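Local coordinates for protein glycosyl hydrolase, family 38 (Enterococcus faecalis, PDB 5KBP) that is a family 38 glycosyl hydrolase that probably acts as an alpha-mannosidase and may bind a metal ion, at residues K244-A247 / L248-L252; R31-E34 / L35-V39; G758-G761 / Y762-T765. One frame throughout, in Å; residues are numbered along the deposited sequence.

Interaction 1: K244-A247 / L248-L252; sequences KAIA and LANEL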
ATOM      1  N   LYS A 244     -40.954  -3.609  11.761  1.00 47.23           N
ATOM      2  CA  LYS A 244     -42.307  -3.339  11.286  1.00 50.40           C
ATOM      3  C   LYS A 244     -42.741  -4.350  10.231  1.00 48.19           C
ATOM      4  O   LYS A 244     -43.877  -4.838  10.263  1.00 51.53           O
ATOM      5  CB  LYS A 244     -42.389  -1.918  10.729  1.00 51.02           C
ATOM      6  CG  LYS A 244     -43.735  -1.551  10.128  1.00 50.57           C
ATOM      7  CD  LYS A 244     -43.707  -0.140   9.567  1.00 54.20           C
ATOM      8  CE  LYS A 244     -45.043   0.246   8.959  1.00 62.79           C
ATOM      9  NZ  LYS A 244     -45.023   1.640   8.434  1.00 68.87           N
ATOM     10  N   ALA A 245     -41.852  -4.675   9.289  1.00 52.65           N
ATOM     11  CA  ALA A 245     -42.221  -5.580   8.205  1.00 53.37           C
ATOM     12  C   ALA A 245     -42.505  -6.987   8.716  1.00 58.57           C
ATOM     13  O   ALA A 245     -43.377  -7.684   8.185  1.00 55.72           O
ATOM     14  CB  ALA A 245     -41.118  -5.608   7.151  1.00 49.94           C
ATOM     15  N   ILE A 246     -41.781  -7.422   9.750  1.00 53.48           N
ATOM     16  CA  ILE A 246     -41.983  -8.767  10.280  1.00 45.77           C
ATOM     17  C   ILE A 246     -43.313  -8.861  11.016  1.00 49.57           C
ATOM     18  O   ILE A 246     -44.026  -9.866  10.911  1.00 55.55           O
ATOM     19  CB  ILE A 246     -40.796  -9.161  11.178  1.00 48.75           C
ATOM     20  CG1 ILE A 246     -39.533  -9.341  10.331  1.00 44.04           C
ATOM     21  CG2 ILE A 246     -41.102 -10.430  11.959  1.00 39.05           C
ATOM     22  CD1 ILE A 246     -38.307  -9.707  11.129  1.00 36.35           C
ATOM     23  N   ALA A 247     -43.674  -7.818  11.769  1.00 50.57           N
ATOM     24  CA  ALA A 247     -44.964  -7.813  12.452  1.00 50.26           C
ATOM     25  C   ALA A 247     -46.117  -7.779  11.456  1.00 49.48           C
ATOM     26  O   ALA A 247     -47.160  -8.402  11.683  1.00 55.18           O
ATOM     27  CB  ALA A 247     -45.048  -6.628  13.412  1.00 45.08           C
ATOM     28  N   LEU A 248     -45.949  -7.050  10.350  1.00 43.60           N
ATOM     29  CA  LEU A 248     -46.973  -7.042   9.310  1.00 54.45           C
ATOM     30  C   LEU A 248     -47.141  -8.424   8.691  1.00 58.96           C
ATOM     31  O   LEU A 248     -48.264  -8.841   8.382  1.00 55.32           O
ATOM     32  CB  LEU A 248     -46.619  -6.014   8.234  1.00 40.57           C
ATOM     33  CG  LEU A 248     -47.490  -6.010   6.975  1.00 47.75           C
ATOM     34  CD1 LEU A 248     -48.915  -5.575   7.300  1.00 42.02           C
ATOM     35  CD2 LEU A 248     -46.876  -5.132   5.893  1.00 44.71           C
ATOM     36  N   ALA A 249     -46.036  -9.151   8.508  1.00 40.23           N
ATOM     37  CA  ALA A 249     -46.116 -10.481   7.917  1.00 44.97           C
ATOM     38  C   ALA A 249     -46.871 -11.445   8.824  1.00 48.71           C
ATOM     39  O   ALA A 249     -47.697 -12.234   8.350  1.00 59.60           O
ATOM     40  CB  ALA A 249     -44.713 -11.008   7.616  1.00 45.40           C
ATOM     41  N   ASN A 250     -46.602 -11.399  10.133  1.00 43.38           N
ATOM     42  CA  ASN A 250     -47.363 -12.217  11.072  1.00 47.42           C
ATOM     43  C   ASN A 250     -48.837 -11.840  11.069  1.00 60.50           C
ATOM     44  O   ASN A 250     -49.700 -12.695  11.300  1.00 62.13           O
ATOM     45  CB  ASN A 250     -46.785 -12.081  12.482  1.00 46.82           C
ATOM     46  CG  ASN A 250     -45.469 -12.813  12.648  1.00 57.94           C
ATOM     47  OD1 ASN A 250     -45.341 -13.977  12.269  1.00 56.21           O
ATOM     48  ND2 ASN A 250     -44.481 -12.132  13.217  1.00 59.50           N
ATOM     49  N   GLU A 251     -49.143 -10.568  10.806  1.00 61.38           N
ATOM     50  CA  GLU A 251     -50.532 -10.125  10.773  1.00 63.29           C
ATOM     51  C   GLU A 251     -51.237 -10.604   9.509  1.00 59.90           C
ATOM     52  O   GLU A 251     -52.419 -10.962   9.549  1.00 51.92           O
ATOM     53  CB  GLU A 251     -50.584  -8.600  10.878  1.00 68.29           C
ATOM     54  CG  GLU A 251     -51.921  -7.978  10.528  1.00 83.11           C
ATOM     55  CD  GLU A 251     -51.823  -6.480  10.333  1.00 93.34           C
ATOM     56  OE1 GLU A 251     -50.720  -5.926  10.529  1.00 93.48           O
ATOM     57  OE2 GLU A 251     -52.844  -5.853   9.978  1.00 98.20           O
ATOM     58  N   LEU A 252     -50.523 -10.635   8.381  1.00 56.28           N
ATOM     59  CA  LEU A 252     -51.162 -10.942   7.105  1.00 56.37           C
ATOM     60  C   LEU A 252     -51.284 -12.442   6.863  1.00 64.18           C
ATOM     61  O   LEU A 252     -52.277 -12.896   6.284  1.00 75.87           O
ATOM     62  CB  LEU A 252     -50.392 -10.285   5.959  1.00 56.12           C
ATOM     63  CG  LEU A 252     -50.375  -8.756   5.945  1.00 62.62           C
ATOM     64  CD1 LEU A 252     -49.884  -8.227   4.605  1.00 63.25           C
ATOM     65  CD2 LEU A 252     -51.751  -8.201   6.278  1.00 61.28           C
TER
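Leu248 N donates to Lys244 O at 3.0 Å, with an N-H...O angle of 158°. It is one of four successive i to i+4 bonds that join 244-247 to 248-252. Ala249 N reaches Ala245 O, Asn250 N reaches Ile246 O at 3.1 Å, and Glu251 N reaches Ala247 O. The bond to Ile246 O is the straightest of the four, at 166°.

Asn250 follows Ile246 one turn on, and the two side chains leave the helix in the same direction. The CG2 branch of Ile246 comes alongside the amide of Asn250, 4.0 Å from ND2. Asn250 CG lies anti to its carbonyl carbon (chi1 -74°), which turns the amide back over the preceding turn. Asn250 ND2 is then 3.3 Å from Ile246 O, but the angle is too poor for a hydrogen bond. Both ends of the amide are hydrogen-bonded outside the two segments; OD1 accepts from the backbone N of Phe258.

Ala245 and Ala249 are buried. Ala249 lies close to Phe253, a calcium-binding residue of this protein, although no calcium is bound to this chain here. Within the N-terminal domain of the family 38 enzyme, Ala249 and Leu248 pack on helix 204-219, and Ile246 and Ala249 rest on strand 256-260.

Interaction 2: R31-E34 / L35-V39; sequences RLIE and LVDNV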
ATOM      1  N   ARG A  31     -18.295   3.073   3.752  1.00 38.68           N
ATOM      2  CA  ARG A  31     -19.666   2.581   3.767  1.00 43.83           C
ATOM      3  C   ARG A  31     -19.865   1.490   4.811  1.00 44.22           C
ATOM      4  O   ARG A  31     -20.991   1.285   5.277  1.00 47.47           O
ATOM      5  CB  ARG A  31     -20.055   2.074   2.380  1.00 34.62           C
ATOM      6  CG  ARG A  31     -20.319   3.194   1.386  1.00 38.68           C
ATOM      7  CD  ARG A  31     -20.478   2.686  -0.035  1.00 33.41           C
ATOM      8  NE  ARG A  31     -20.831   3.772  -0.945  1.00 41.28           N
ATOM      9  CZ  ARG A  31     -19.948   4.565  -1.545  1.00 43.13           C
ATOM     10  NH1 ARG A  31     -18.648   4.398  -1.334  1.00 35.57           N
ATOM     11  NH2 ARG A  31     -20.363   5.529  -2.358  1.00 37.54           N
ATOM     12  N   LEU A  32     -18.793   0.791   5.192  1.00 42.03           N
ATOM     13  CA  LEU A  32     -18.883  -0.155   6.298  1.00 38.90           C
ATOM     14  C   LEU A  32     -19.144   0.568   7.613  1.00 37.74           C
ATOM     15  O   LEU A  32     -19.850   0.049   8.484  1.00 37.59           O
ATOM     16  CB  LEU A  32     -17.602  -0.986   6.387  1.00 49.00           C
ATOM     17  CG  LEU A  32     -17.586  -2.088   7.445  1.00 53.07           C
ATOM     18  CD1 LEU A  32     -18.623  -3.151   7.123  1.00 56.17           C
ATOM     19  CD2 LEU A  32     -16.200  -2.709   7.580  1.00 52.43           C
ATOM     20  N   ILE A  33     -18.583   1.770   7.771  1.00 39.39           N
ATOM     21  CA  ILE A  33     -18.817   2.547   8.984  1.00 41.64           C
ATOM     22  C   ILE A  33     -20.287   2.926   9.092  1.00 45.69           C
ATOM     23  O   ILE A  33     -20.882   2.862  10.174  1.00 52.91           O
ATOM     24  CB  ILE A  33     -17.911   3.793   9.003  1.00 39.35           C
ATOM     25  CG1 ILE A  33     -16.456   3.397   8.738  1.00 41.82           C
ATOM     26  CG2 ILE A  33     -18.034   4.521  10.333  1.00 36.15           C
ATOM     27  CD1 ILE A  33     -15.893   2.431   9.751  1.00 38.00           C
ATOM     28  N   GLU A  34     -20.894   3.325   7.971  1.00 43.16           N
ATOM     29  CA  GLU A  34     -22.313   3.663   7.976  1.00 50.04           C
ATOM     30  C   GLU A  34     -23.168   2.453   8.339  1.00 44.11           C
ATOM     31  O   GLU A  34     -24.142   2.576   9.091  1.00 42.24           O
ATOM     32  CB  GLU A  34     -22.727   4.215   6.612  1.00 54.26           C
ATOM     33  CG  GLU A  34     -22.130   5.574   6.280  1.00 70.34           C
ATOM     34  CD  GLU A  34     -22.526   6.066   4.902  1.00 82.33           C
ATOM     35  OE1 GLU A  34     -23.050   5.256   4.106  1.00 83.23           O
ATOM     36  OE2 GLU A  34     -22.314   7.261   4.613  1.00 82.66           O
ATOM     37  N   LEU A  35     -22.813   1.276   7.818  1.00 34.76           N
ATOM     38  CA  LEU A  35     -23.595   0.075   8.090  1.00 33.29           C
ATOM     39  C   LEU A  35     -23.564  -0.279   9.572  1.00 42.79           C
ATOM     40  O   LEU A  35     -24.613  -0.481  10.195  1.00 46.48           O
ATOM     41  CB  LEU A  35     -23.075  -1.091   7.250  1.00 38.29           C
ATOM     42  CG  LEU A  35     -23.669  -2.462   7.578  1.00 38.37           C
ATOM     43  CD1 LEU A  35     -25.150  -2.503   7.252  1.00 44.79           C
ATOM     44  CD2 LEU A  35     -22.927  -3.561   6.840  1.00 32.39           C
ATOM     45  N   VAL A  36     -22.364  -0.355  10.156  1.00 38.49           N
ATOM     46  CA  VAL A  36     -22.247  -0.741  11.560  1.00 31.93           C
ATOM     47  C   VAL A  36     -22.852   0.323  12.469  1.00 40.67           C
ATOM     48  O   VAL A  36     -23.432  -0.004  13.512  1.00 45.33           O
ATOM     49  CB  VAL A  36     -20.775  -1.025  11.909  1.00 38.08           C
ATOM     50  CG1 VAL A  36     -20.623  -1.363  13.389  1.00 36.10           C
ATOM     51  CG2 VAL A  36     -20.239  -2.158  11.046  1.00 30.25           C
ATOM     52  N   ASP A  37     -22.739   1.601  12.098  1.00 36.51           N
ATOM     53  CA  ASP A  37     -23.399   2.650  12.871  1.00 44.97           C
ATOM     54  C   ASP A  37     -24.903   2.422  12.931  1.00 49.06           C
ATOM     55  O   ASP A  37     -25.525   2.595  13.987  1.00 48.42           O
ATOM     56  CB  ASP A  37     -23.099   4.026  12.277  1.00 45.09           C
ATOM     57  CG  ASP A  37     -21.697   4.508  12.588  1.00 54.39           C
ATOM     58  OD1 ASP A  37     -21.070   3.963  13.521  1.00 57.31           O
ATOM     59  OD2 ASP A  37     -21.227   5.442  11.905  1.00 51.84           O
ATOM     60  N   ASN A  38     -25.506   2.026  11.808  1.00 43.97           N
ATOM     61  CA  ASN A  38     -26.945   1.803  11.769  1.00 43.13           C
ATOM     62  C   ASN A  38     -27.348   0.502  12.454  1.00 46.74           C
ATOM     63  O   ASN A  38     -28.434   0.428  13.037  1.00 47.62           O
ATOM     64  CB  ASN A  38     -27.438   1.814  10.321  1.00 42.32           C
ATOM     65  CG  ASN A  38     -27.362   3.193   9.691  1.00 52.92           C
ATOM     66  OD1 ASN A  38     -27.544   4.206  10.366  1.00 53.96           O
ATOM     67  ND2 ASN A  38     -27.091   3.238   8.392  1.00 56.62           N
ATOM     68  N   VAL A  39     -26.499  -0.527  12.394  1.00 43.65           N
ATOM     69  CA  VAL A  39     -26.809  -1.775  13.086  1.00 42.75           C
ATOM     70  C   VAL A  39     -26.785  -1.566  14.595  1.00 41.21           C
ATOM     71  O   VAL A  39     -27.686  -2.017  15.313  1.00 39.98           O
ATOM     72  CB  VAL A  39     -25.840  -2.888  12.650  1.00 38.57           C
ATOM     73  CG1 VAL A  39     -26.022  -4.122  13.523  1.00 40.99           C
ATOM     74  CG2 VAL A  39     -26.062  -3.234  11.190  1.00 38.02           C
TER
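Leu32 meets Leu35 and Val36 along one flank of helix 25-45. Its CD1 methyl lies 4.3 Å from Leu35 CD2 and 4.4 Å from Val36 CG2, so these side chains touch lightly. Val36 meets Leu32 O twice, with its backbone N and its CG2 methyl. Val36 N donates to Leu32 O at 3.0 Å in a nearly straight bond of 173°, and Val36 CG2 sits 3.4 Å from the same Leu32 O.

Next to this group, Asp37 stands one turn beyond Ile33, with the two side chains alongside each other. Ile33 CG2 is 3.7 Å from Asp37 OD2. The carboxylate folds back over the previous turn because Asp37 CG is anti to the carbonyl carbon (chi1 -75°). This leaves Asp37 OD2 only 3.1 Å from Ile33 O, a meeting of two acceptors that gives no bond. The group is held from outside: OD1 takes a hydrogen bond from Tyr64 OH and a salt bridge from Arg68. These partners probably offset the cost of the close carbonyl.

Farther out, helix 59-65 packs on these residues. Leu32 touches Ile60, while Ile33 and Val36 lie on Tyr64. Arg31 pairs with Glu27 on its own helix. Glu34 extends to the second subunit, where OE1 forms a salt bridge with Lys478 of that subunit. Arg31 and Ile33 also pack against the second subunit. The arrangement is that of a helix of the N-terminal family 38 domain, packed against helix 59-65 and the second subunit.

Interaction 3: G758-G761 / Y762-T765; sequences GDWG and YFAT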
ATOM      1  N   GLY A 758     -15.799  -7.260 -15.083  1.00 46.81           N
ATOM      2  CA  GLY A 758     -16.889  -8.129 -15.481  1.00 41.02           C
ATOM      3  C   GLY A 758     -18.074  -8.082 -14.539  1.00 47.53           C
ATOM      4  O   GLY A 758     -18.393  -7.029 -13.977  1.00 48.59           O
ATOM      5  N   ASP A 759     -18.745  -9.224 -14.377  1.00 47.91           N
ATOM      6  CA  ASP A 759     -19.829  -9.416 -13.407  1.00 49.88           C
ATOM      7  C   ASP A 759     -20.973  -8.462 -13.736  1.00 53.13           C
ATOM      8  O   ASP A 759     -21.460  -8.488 -14.879  1.00 56.01           O
ATOM      9  CB  ASP A 759     -19.251  -9.301 -11.993  1.00 51.30           C
ATOM     10  CG  ASP A 759     -20.154  -9.917 -10.943  1.00 59.99           C
ATOM     11  OD1 ASP A 759     -20.064 -11.145 -10.727  1.00 68.76           O
ATOM     12  OD2 ASP A 759     -20.955  -9.180 -10.331  1.00 63.31           O
ATOM     13  N   TRP A 760     -21.422  -7.617 -12.809  1.00 53.09           N
ATOM     14  CA  TRP A 760     -22.686  -6.902 -12.941  1.00 53.97           C
ATOM     15  C   TRP A 760     -22.576  -5.570 -13.672  1.00 50.54           C
ATOM     16  O   TRP A 760     -23.576  -4.851 -13.762  1.00 47.88           O
ATOM     17  CB  TRP A 760     -23.304  -6.669 -11.555  1.00 51.59           C
ATOM     18  CG  TRP A 760     -22.455  -5.832 -10.636  1.00 45.18           C
ATOM     19  CD1 TRP A 760     -21.452  -6.272  -9.822  1.00 45.11           C
ATOM     20  CD2 TRP A 760     -22.545  -4.416 -10.429  1.00 49.68           C
ATOM     21  NE1 TRP A 760     -20.909  -5.219  -9.128  1.00 49.52           N
ATOM     22  CE2 TRP A 760     -21.563  -4.069  -9.482  1.00 49.04           C
ATOM     23  CE3 TRP A 760     -23.360  -3.409 -10.956  1.00 53.59           C
ATOM     24  CZ2 TRP A 760     -21.373  -2.757  -9.049  1.00 47.93           C
ATOM     25  CZ3 TRP A 760     -23.168  -2.107 -10.527  1.00 53.08           C
ATOM     26  CH2 TRP A 760     -22.183  -1.793  -9.584  1.00 51.19           C
ATOM     27  N   GLY A 761     -21.411  -5.220 -14.200  1.00 53.60           N
ATOM     28  CA  GLY A 761     -21.292  -3.949 -14.884  1.00 46.87           C
ATOM     29  C   GLY A 761     -20.013  -3.869 -15.683  1.00 51.50           C
ATOM     30  O   GLY A 761     -19.317  -4.866 -15.883  1.00 51.03           O
ATOM     31  N   TYR A 762     -19.716  -2.656 -16.147  1.00 52.57           N
ATOM     32  CA  TYR A 762     -18.483  -2.373 -16.869  1.00 49.80           C
ATOM     33  C   TYR A 762     -17.518  -1.653 -15.936  1.00 47.46           C
ATOM     34  O   TYR A 762     -17.787  -0.526 -15.506  1.00 51.94           O
ATOM     35  CB  TYR A 762     -18.745  -1.532 -18.118  1.00 44.40           C
ATOM     36  CG  TYR A 762     -17.479  -0.992 -18.745  1.00 45.11           C
ATOM     37  CD1 TYR A 762     -16.511  -1.851 -19.247  1.00 45.97           C
ATOM     38  CD2 TYR A 762     -17.252   0.375 -18.834  1.00 44.86           C
ATOM     39  CE1 TYR A 762     -15.349  -1.364 -19.820  1.00 48.01           C
ATOM     40  CE2 TYR A 762     -16.092   0.871 -19.406  1.00 45.26           C
ATOM     41  CZ  TYR A 762     -15.145  -0.003 -19.897  1.00 46.62           C
ATOM     42  OH  TYR A 762     -13.991   0.485 -20.468  1.00 53.62           O
ATOM     43  N   PHE A 763     -16.400  -2.305 -15.631  1.00 39.14           N
ATOM     44  CA  PHE A 763     -15.335  -1.724 -14.816  1.00 39.23           C
ATOM     45  C   PHE A 763     -14.018  -1.995 -15.536  1.00 37.85           C
ATOM     46  O   PHE A 763     -13.500  -3.115 -15.490  1.00 38.03           O
ATOM     47  CB  PHE A 763     -15.329  -2.305 -13.406  1.00 38.76           C
ATOM     48  CG  PHE A 763     -16.641  -2.173 -12.687  1.00 41.20           C
ATOM     49  CD1 PHE A 763     -17.603  -3.165 -12.786  1.00 43.83           C
ATOM     50  CD2 PHE A 763     -16.910  -1.060 -11.907  1.00 45.40           C
ATOM     51  CE1 PHE A 763     -18.810  -3.048 -12.125  1.00 45.04           C
ATOM     52  CE2 PHE A 763     -18.115  -0.938 -11.243  1.00 52.23           C
ATOM     53  CZ  PHE A 763     -19.066  -1.933 -11.353  1.00 51.97           C
ATOM     54  N   ALA A 764     -13.488  -0.976 -16.206  1.00 34.19           N
ATOM     55  CA  ALA A 764     -12.226  -1.121 -16.917  1.00 42.95           C
ATOM     56  C   ALA A 764     -11.093  -1.371 -15.930  1.00 42.26           C
ATOM     57  O   ALA A 764     -10.938  -0.644 -14.944  1.00 42.00           O
ATOM     58  CB  ALA A 764     -11.940   0.125 -17.752  1.00 40.06           C
ATOM     59  N   THR A 765     -10.305  -2.412 -16.195  1.00 40.16           N
ATOM     60  CA  THR A 765      -9.162  -2.790 -15.364  1.00 49.07           C
ATOM     61  C   THR A 765      -7.960  -2.992 -16.277  1.00 46.68           C
ATOM     62  O   THR A 765      -7.590  -4.130 -16.598  1.00 50.57           O
ATOM     63  CB  THR A 765      -9.460  -4.047 -14.543  1.00 46.94           C
ATOM     64  OG1 THR A 765      -9.932  -5.089 -15.409  1.00 44.49           O
ATOM     65  CG2 THR A 765     -10.517  -3.757 -13.487  1.00 42.69           C
TER
HETATM   66  O   HOH W   1     -16.596  -4.964 -16.178  1.00 36.51           O
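Gly758 to Gly761 form a type II' beta turn, in which Asp759 takes a positive phi of 62°, and the chain leaves it extended through Tyr762 and Phe763. The turn lies in the loop between strands 745-753 and 772-783. Trp760 and Phe763 make the main side-chain contact, a T-shaped stack. The edge of Phe763 meets one face of the indole. The six-membered ring of Trp760 and the Phe763 ring have centroids 5.0 Å apart and planes at 67°. Phe763 CZ does the touching, 3.4 Å from Trp760 CZ2 and toward the rim of the face.

A Trp760 chi1 of 61° sets the indole where its face meets Phe763 CZ. Phe763 also passes beside the glycine, its CE1 lying 3.8 Å from Gly761 CA. Trp760 NE1 is buried by the contact and has no polar partner in the model. Other rings close in on the indole: Trp21 and Tyr22 of the same chain, and Tyr474 of the second subunit, with Arg482 of that subunit making a cation-pi contact.

One water ties the two ends of the turn to the extended exit at Phe763: it accepts from Gly758 N and Phe763 N and donates to Gly761 O, each at 2.7 Å.

In the fold
Interactions 1 and 2 share a helical backbone pattern in the N-terminal domain but differ in their side chains. The first has an amide bonded to a neighbouring strand; the second has an apolar cluster, a carboxylate held from outside and a salt bridge between subunits. Their centres are about 25 Å apart and they do not touch. Interaction 1 is partly buried, lies far from the chain's centre, and meets no other subunit. Interaction 2 is also partly buried, but the second subunit lies against it. Interaction 3 is a buried loop contact built on aromatic rings and a water, without a direct hydrogen bond between its segments. Like interaction 2, it faces the second subunit; their nearest atoms are about 10 Å apart.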